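Local coordinates for protein aminopeptidase C (Lactobacillus rhamnosus, PDB 4K7C) that is a cysteine aminopeptidase of the papain-like peptidase C1 family, probably removing residues from the N-terminus of peptides, at residues A[296-299]-A[300-304]; A[352-356]-A[357-361]. One frame throughout, in Å; residues are numbered along the deposited sequence. Where two conformers were deposited one is given.

Contact 1: A[296-299]-A[300-304]; sequences LDID and TFKDL
F301 N, K302 N and D303 N each donate four residues back, to D297 O, I298 O and D299 O, and these bonds wind the first turn of helix 298-310. D297 is the N-cap: in the conformer given, D297 OD2 accepts from T300 N at 3.2 Å, met from above the carboxylate plane. With chi1 at 71°, D297 CG stands between its own backbone N and carbonyl carbon, which turns the carboxylate toward T300 N, one turn on. D297 OD1 lies 2.4 Å from T300 OG1; so short a bond, in a residue modelled twice, is doubtful in detail. L296 CD1 packs against L304 CD1 at 3.9 Å, the two side chains at about a right angle, and I263 of strand 260-264 touches both. I298 CD1 approaches the F301 ring obliquely, 3.9 Å from F301 CD2, while I298 CG1 rests 3.7 Å from K302 CD. The K302 amine forms salt bridges with D401 and D405, and K302 NZ also donates to a water at 2.8 Å that binds D299 OD1. The chemistry implies a helix start whose carboxylate cap would suit the positive end of the helix dipole, tied to helix 401-407 by the salt bridges of K302 as well as by I298 and F301.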
ATOM      1  N   LEU A 296     -46.495 -15.335  -9.846  1.00 18.83           N
ATOM      2  CA  LEU A 296     -46.582 -16.258 -10.958  1.00 18.87           C
ATOM      3  C   LEU A 296     -45.569 -17.385 -10.794  1.00 22.20           C
ATOM      4  O   LEU A 296     -44.511 -17.202 -10.148  1.00 20.60           O
ATOM      5  CB  LEU A 296     -46.269 -15.536 -12.251  1.00 20.50           C
ATOM      6  CG  LEU A 296     -47.212 -14.376 -12.598  1.00 19.26           C
ATOM      7  CD1 LEU A 296     -46.708 -13.732 -13.856  1.00 19.91           C
ATOM      8  CD2 LEU A 296     -48.660 -14.897 -12.802  1.00 22.47           C
ATOM      9  N   ASP A 297     -45.879 -18.514 -11.426  1.00 20.53           N
ATOM     10  CA  ASP A 297     -44.972 -19.657 -11.491  0.50 22.79           C
ATOM     11  C   ASP A 297     -43.673 -19.269 -12.207  1.00 22.47           C
ATOM     12  O   ASP A 297     -43.643 -18.360 -13.033  1.00 19.95           O
ATOM     13  CB  ASP A 297     -45.628 -20.818 -12.232  0.50 23.02           C
ATOM     14  CG  ASP A 297     -45.756 -20.557 -13.685  0.50 24.20           C
ATOM     15  OD1 ASP A 297     -46.649 -19.776 -14.052  0.50 24.28           O
ATOM     16  OD2 ASP A 297     -44.970 -21.121 -14.464  0.50 27.16           O
ATOM     17  N   ILE A 298     -42.622 -20.001 -11.920  1.00 22.89           N
ATOM     18  CA  ILE A 298     -41.264 -19.645 -12.368  1.00 21.87           C
ATOM     19  C   ILE A 298     -41.126 -19.752 -13.848  1.00 22.78           C
ATOM     20  O   ILE A 298     -40.487 -18.916 -14.408  1.00 21.03           O
ATOM     21  CB  ILE A 298     -40.145 -20.476 -11.622  1.00 23.27           C
ATOM     22  CG1 ILE A 298     -38.721 -19.904 -11.837  1.00 20.73           C
ATOM     23  CG2 ILE A 298     -40.192 -21.929 -12.065  1.00 25.31           C
ATOM     24  CD1 ILE A 298     -38.616 -18.445 -11.392  1.00 23.14           C
ATOM     25  N   ASP A 299     -41.774 -20.686 -14.532  1.00 22.28           N
ATOM     26  CA  ASP A 299     -41.651 -20.700 -16.011  1.00 23.73           C
ATOM     27  C   ASP A 299     -42.214 -19.434 -16.711  1.00 22.35           C
ATOM     28  O   ASP A 299     -41.612 -18.883 -17.647  1.00 22.69           O
ATOM     29  CB  ASP A 299     -42.354 -21.968 -16.582  1.00 24.89           C
ATOM     30  CG  ASP A 299     -41.574 -23.258 -16.242  1.00 33.93           C
ATOM     31  OD1 ASP A 299     -40.347 -23.211 -16.070  1.00 28.55           O
ATOM     32  OD2 ASP A 299     -42.207 -24.295 -16.145  1.00 36.99           O
ATOM     33  N   THR A 300     -43.400 -19.030 -16.261  1.00 22.37           N
ATOM     34  CA  THR A 300     -44.126 -17.839 -16.795  1.00 22.85           C
ATOM     35  C   THR A 300     -43.313 -16.564 -16.458  1.00 21.66           C
ATOM     36  O   THR A 300     -43.044 -15.722 -17.314  1.00 22.75           O
ATOM     37  CB  THR A 300     -45.516 -17.713 -16.145  1.00 21.75           C
ATOM     38  OG1 THR A 300     -46.316 -18.932 -16.304  1.00 25.30           O
ATOM     39  CG2 THR A 300     -46.279 -16.529 -16.696  1.00 20.44           C
ATOM     40  N   PHE A 301     -42.806 -16.539 -15.232  1.00 20.31           N
ATOM     41  CA  PHE A 301     -41.963 -15.421 -14.732  1.00 22.32           C
ATOM     42  C   PHE A 301     -40.778 -15.286 -15.665  1.00 23.99           C
ATOM     43  O   PHE A 301     -40.466 -14.173 -16.167  1.00 22.69           O
ATOM     44  CB  PHE A 301     -41.566 -15.852 -13.268  1.00 24.86           C
ATOM     45  CG  PHE A 301     -40.743 -14.906 -12.490  1.00 21.06           C
ATOM     46  CD1 PHE A 301     -41.294 -14.256 -11.378  1.00 19.93           C
ATOM     47  CD2 PHE A 301     -39.369 -14.842 -12.689  1.00 23.36           C
ATOM     48  CE1 PHE A 301     -40.537 -13.465 -10.552  1.00 21.18           C
ATOM     49  CE2 PHE A 301     -38.603 -14.010 -11.897  1.00 21.25           C
ATOM     50  CZ  PHE A 301     -39.142 -13.346 -10.797  1.00 21.67           C
ATOM     51  N   LYS A 302     -40.047 -16.397 -15.853  1.00 22.63           N
ATOM     52  CA  LYS A 302     -38.856 -16.349 -16.706  1.00 22.86           C
ATOM     53  C   LYS A 302     -39.171 -16.023 -18.174  1.00 22.72           C
ATOM     54  O   LYS A 302     -38.428 -15.301 -18.863  1.00 19.49           O
ATOM     55  CB  LYS A 302     -38.093 -17.681 -16.623  1.00 22.22           C
ATOM     56  CG  LYS A 302     -37.256 -17.814 -15.396  1.00 23.63           C
ATOM     57  CD  LYS A 302     -36.927 -19.269 -15.010  1.00 25.48           C
ATOM     58  CE  LYS A 302     -36.020 -19.912 -16.003  1.00 21.74           C
ATOM     59  NZ  LYS A 302     -35.766 -21.347 -15.784  1.00 21.48           N
ATOM     60  N   ASP A 303     -40.246 -16.621 -18.710  1.00 21.11           N
ATOM     61  CA  ASP A 303     -40.634 -16.304 -20.116  1.00 21.67           C
ATOM     62  C   ASP A 303     -40.935 -14.848 -20.361  1.00 19.70           C
ATOM     63  O   ASP A 303     -40.548 -14.329 -21.366  1.00 19.93           O
ATOM     64  CB  ASP A 303     -41.845 -17.115 -20.523  1.00 23.76           C
ATOM     65  CG  ASP A 303     -41.498 -18.593 -20.764  1.00 31.57           C
ATOM     66  OD1 ASP A 303     -40.303 -18.940 -20.958  1.00 34.80           O
ATOM     67  OD2 ASP A 303     -42.468 -19.382 -20.813  1.00 35.77           O
ATOM     68  N   LEU A 304     -41.555 -14.170 -19.375  1.00 19.57           N
ATOM     69  CA  LEU A 304     -41.729 -12.708 -19.436  1.00 21.10           C
ATOM     70  C   LEU A 304     -40.462 -11.928 -19.442  1.00 22.24           C
ATOM     71  O   LEU A 304     -40.289 -11.011 -20.231  1.00 22.88           O
ATOM     72  CB  LEU A 304     -42.584 -12.206 -18.265  1.00 20.86           C
ATOM     73  CG  LEU A 304     -44.025 -12.756 -18.203  1.00 22.16           C
ATOM     74  CD1 LEU A 304     -44.668 -12.461 -16.930  1.00 23.05           C
ATOM     75  CD2 LEU A 304     -44.898 -12.226 -19.337  1.00 25.52           C
TER
HETATM   76  O   HOH W   1     -38.212 -22.238 -16.937  1.00 39.73           O

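Contact 2: A[352-356]-A[357-361]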
ATOM      1  N   ALA A 352     -39.660 -22.839  -1.505  1.00 20.14           N
ATOM      2  CA  ALA A 352     -40.701 -22.603  -0.505  1.00 17.24           C
ATOM      3  C   ALA A 352     -40.202 -22.771   0.912  1.00 19.49           C
ATOM      4  O   ALA A 352     -40.568 -22.048   1.841  1.00 17.39           O
ATOM      5  CB  ALA A 352     -41.867 -23.538  -0.742  1.00 20.66           C
ATOM      6  N   GLU A 353     -39.463 -23.866   1.139  1.00 17.55           N
ATOM      7  CA  GLU A 353     -38.905 -24.084   2.506  1.00 20.31           C
ATOM      8  C   GLU A 353     -37.946 -22.941   2.877  1.00 18.34           C
ATOM      9  O   GLU A 353     -37.965 -22.494   4.026  1.00 19.77           O
ATOM     10  CB  GLU A 353     -38.160 -25.384   2.570  1.00 20.44           C
ATOM     11  CG  GLU A 353     -39.079 -26.584   2.508  1.00 21.40           C
ATOM     12  CD  GLU A 353     -38.358 -27.883   2.286  1.00 21.83           C
ATOM     13  OE1 GLU A 353     -37.182 -27.930   1.841  1.00 18.54           O
ATOM     14  OE2 GLU A 353     -38.990 -28.929   2.517  1.00 24.14           O
ATOM     15  N   ARG A 354     -37.072 -22.482   1.949  1.00 19.62           N
ATOM     16  CA  ARG A 354     -36.178 -21.386   2.329  1.00 17.60           C
ATOM     17  C   ARG A 354     -36.901 -20.099   2.715  1.00 17.21           C
ATOM     18  O   ARG A 354     -36.550 -19.452   3.656  1.00 17.74           O
ATOM     19  CB  ARG A 354     -35.192 -21.072   1.229  1.00 18.74           C
ATOM     20  CG  ARG A 354     -34.229 -22.168   0.891  1.00 18.59           C
ATOM     21  CD  ARG A 354     -33.079 -21.601   0.057  1.00 21.97           C
ATOM     22  NE  ARG A 354     -32.348 -22.605  -0.684  1.00 20.62           N
ATOM     23  CZ  ARG A 354     -32.712 -23.113  -1.852  1.00 25.02           C
ATOM     24  NH1 ARG A 354     -33.738 -22.606  -2.594  1.00 22.99           N
ATOM     25  NH2 ARG A 354     -31.912 -24.012  -2.368  1.00 24.46           N
ATOM     26  N   LEU A 355     -38.027 -19.800   2.048  1.00 19.99           N
ATOM     27  CA  LEU A 355     -38.846 -18.646   2.451  1.00 18.30           C
ATOM     28  C   LEU A 355     -39.469 -18.855   3.777  1.00 19.01           C
ATOM     29  O   LEU A 355     -39.430 -17.961   4.605  1.00 18.78           O
ATOM     30  CB  LEU A 355     -39.974 -18.348   1.379  1.00 19.23           C
ATOM     31  CG  LEU A 355     -39.385 -17.850   0.006  1.00 20.16           C
ATOM     32  CD1 LEU A 355     -40.337 -17.839  -1.163  1.00 19.62           C
ATOM     33  CD2 LEU A 355     -38.854 -16.431   0.177  1.00 21.20           C
ATOM     34  N   ASP A 356     -40.208 -19.977   3.908  1.00 20.82           N
ATOM     35  CA  ASP A 356     -40.980 -20.266   5.082  1.00 18.97           C
ATOM     36  C   ASP A 356     -40.083 -20.347   6.303  1.00 20.02           C
ATOM     37  O   ASP A 356     -40.524 -20.063   7.425  1.00 20.62           O
ATOM     38  CB  ASP A 356     -41.804 -21.572   4.940  1.00 21.82           C
ATOM     39  CG  ASP A 356     -43.046 -21.425   4.072  1.00 23.37           C
ATOM     40  OD1 ASP A 356     -43.496 -20.304   3.806  1.00 21.47           O
ATOM     41  OD2 ASP A 356     -43.493 -22.446   3.619  1.00 23.40           O
ATOM     42  N   TYR A 357     -38.847 -20.855   6.133  1.00 18.50           N
ATOM     43  CA  TYR A 357     -37.995 -21.104   7.297  1.00 18.31           C
ATOM     44  C   TYR A 357     -36.947 -20.025   7.457  1.00 21.18           C
ATOM     45  O   TYR A 357     -36.085 -20.171   8.305  1.00 22.49           O
ATOM     46  CB  TYR A 357     -37.336 -22.508   7.223  1.00 19.10           C
ATOM     47  CG  TYR A 357     -38.304 -23.579   7.689  1.00 19.38           C
ATOM     48  CD1 TYR A 357     -38.185 -24.159   8.993  1.00 20.23           C
ATOM     49  CD2 TYR A 357     -39.356 -23.956   6.890  1.00 22.00           C
ATOM     50  CE1 TYR A 357     -39.092 -25.075   9.406  1.00 23.01           C
ATOM     51  CE2 TYR A 357     -40.292 -24.860   7.338  1.00 21.90           C
ATOM     52  CZ  TYR A 357     -40.130 -25.444   8.588  1.00 22.16           C
ATOM     53  OH  TYR A 357     -41.022 -26.391   9.077  1.00 25.16           O
ATOM     54  N   GLY A 358     -37.065 -18.881   6.746  1.00 19.34           N
ATOM     55  CA  GLY A 358     -36.161 -17.751   7.076  1.00 20.28           C
ATOM     56  C   GLY A 358     -34.740 -17.818   6.534  1.00 19.23           C
ATOM     57  O   GLY A 358     -33.862 -17.002   6.880  1.00 18.32           O
ATOM     58  N   GLU A 359     -34.519 -18.781   5.666  1.00 18.37           N
ATOM     59  CA  GLU A 359     -33.225 -19.011   5.068  1.00 17.13           C
ATOM     60  C   GLU A 359     -32.956 -18.022   3.910  1.00 21.18           C
ATOM     61  O   GLU A 359     -31.828 -17.655   3.715  1.00 17.43           O
ATOM     62  CB  GLU A 359     -33.143 -20.448   4.581  1.00 18.40           C
ATOM     63  CG  GLU A 359     -31.878 -20.820   3.749  1.00 17.67           C
ATOM     64  CD  GLU A 359     -30.530 -20.398   4.364  1.00 20.33           C
ATOM     65  OE1 GLU A 359     -30.420 -20.304   5.579  1.00 20.83           O
ATOM     66  OE2 GLU A 359     -29.587 -20.237   3.564  1.00 18.89           O
ATOM     67  N   SER A 360     -33.996 -17.614   3.151  1.00 18.76           N
ATOM     68  CA  SER A 360     -33.782 -16.791   1.963  1.00 18.70           C
ATOM     69  C   SER A 360     -34.913 -15.835   1.774  1.00 20.00           C
ATOM     70  O   SER A 360     -36.026 -16.139   2.143  1.00 19.23           O
ATOM     71  CB  SER A 360     -33.624 -17.646   0.713  1.00 18.39           C
ATOM     72  OG  SER A 360     -33.119 -16.963  -0.431  1.00 21.19           O
ATOM     73  N   LEU A 361     -34.639 -14.725   1.112  1.00 19.55           N
ATOM     74  CA  LEU A 361     -35.634 -13.675   0.775  1.00 23.11           C
ATOM     75  C   LEU A 361     -34.874 -12.686  -0.136  1.00 24.47           C
ATOM     76  O   LEU A 361     -33.668 -12.891  -0.397  1.00 19.25           O
ATOM     77  CB  LEU A 361     -36.286 -13.027   1.979  1.00 23.58           C
ATOM     78  CG  LEU A 361     -35.453 -12.660   3.202  1.00 28.05           C
ATOM     79  CD1 LEU A 361     -34.407 -11.668   2.820  1.00 25.79           C
ATOM     80  CD2 LEU A 361     -36.288 -12.060   4.298  1.00 30.08           C
TER
HETATM   81  O   HOH W   2     -29.698 -21.811   1.068  1.00 23.11           O
HETATM   82  O   HOH W   3     -37.529 -15.904   4.584  1.00 19.71           O
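R354 O collects two backbone donors from the chain that turns back after helix 351-356. E359 N meets it in the carbonyl plane at 2.9 Å, whereas S360 N comes from 63° above that plane at 3.2 Å. A weak bond joins G358 N to L355 O, 3.3 Å apart. Packing is close where the returning loop meets the stem of R354: R354 CB sits 3.8 Å from S360 CB, and the E359 side chain crosses the stem obliquely, R354 CG 3.9 Å from E359 CG. E359 CG is anti to the backbone N (chi1 173°), which brings it against the arginine CG and CD. Just past the helix, Y357 N donates to E353 O at 2.8 Å, and the tyrosine ring edge lies beside the same carbonyl, Y357 CD2 3.5 Å from E353 O. M349 of the same chain and R188 of the second subunit touch the tyrosine. Replacing Y357 by an alanine would keep the backbone bond but is likely to open a gap beside E353 O and M349 and take away the surface on which R188 packs. Between the polar ends of R354 and E359 the link is looser, a shared water held only weakly by R354 NE; their firmer partners are Q406 for the arginine and R181 of the second subunit for the glutamate. A second water bridges L355 O and S360 O. G358, exposed and with phi at 79°, takes a conformation that a side chain would crowd against the preceding carbonyl O. It is the C' residue of a Schellman motif, which here ends helix 351-356 beside a subunit interface.

Contact 1 begins a helix and contact 2 ends one: the first adds a carboxylate cap to its backbone bonds, the second closes on backbone bonds with a glycine at the turn. Their centres lie about 20 Å apart, yet both reach helix 401-407: contact 1 through F404 and D405, contact 2 through Q406 and F407. Both are partly buried. In contact 1, L296, F301 and L304 pack on strand 260-264, the last two also on strand 408-414, and no other chain touches it. Contact 2 instead borders the second subunit. Contact 1 pairs an apolar face with a lysine held by two aspartates, whereas contact 2 relies on the crossing stems of R354 and E359.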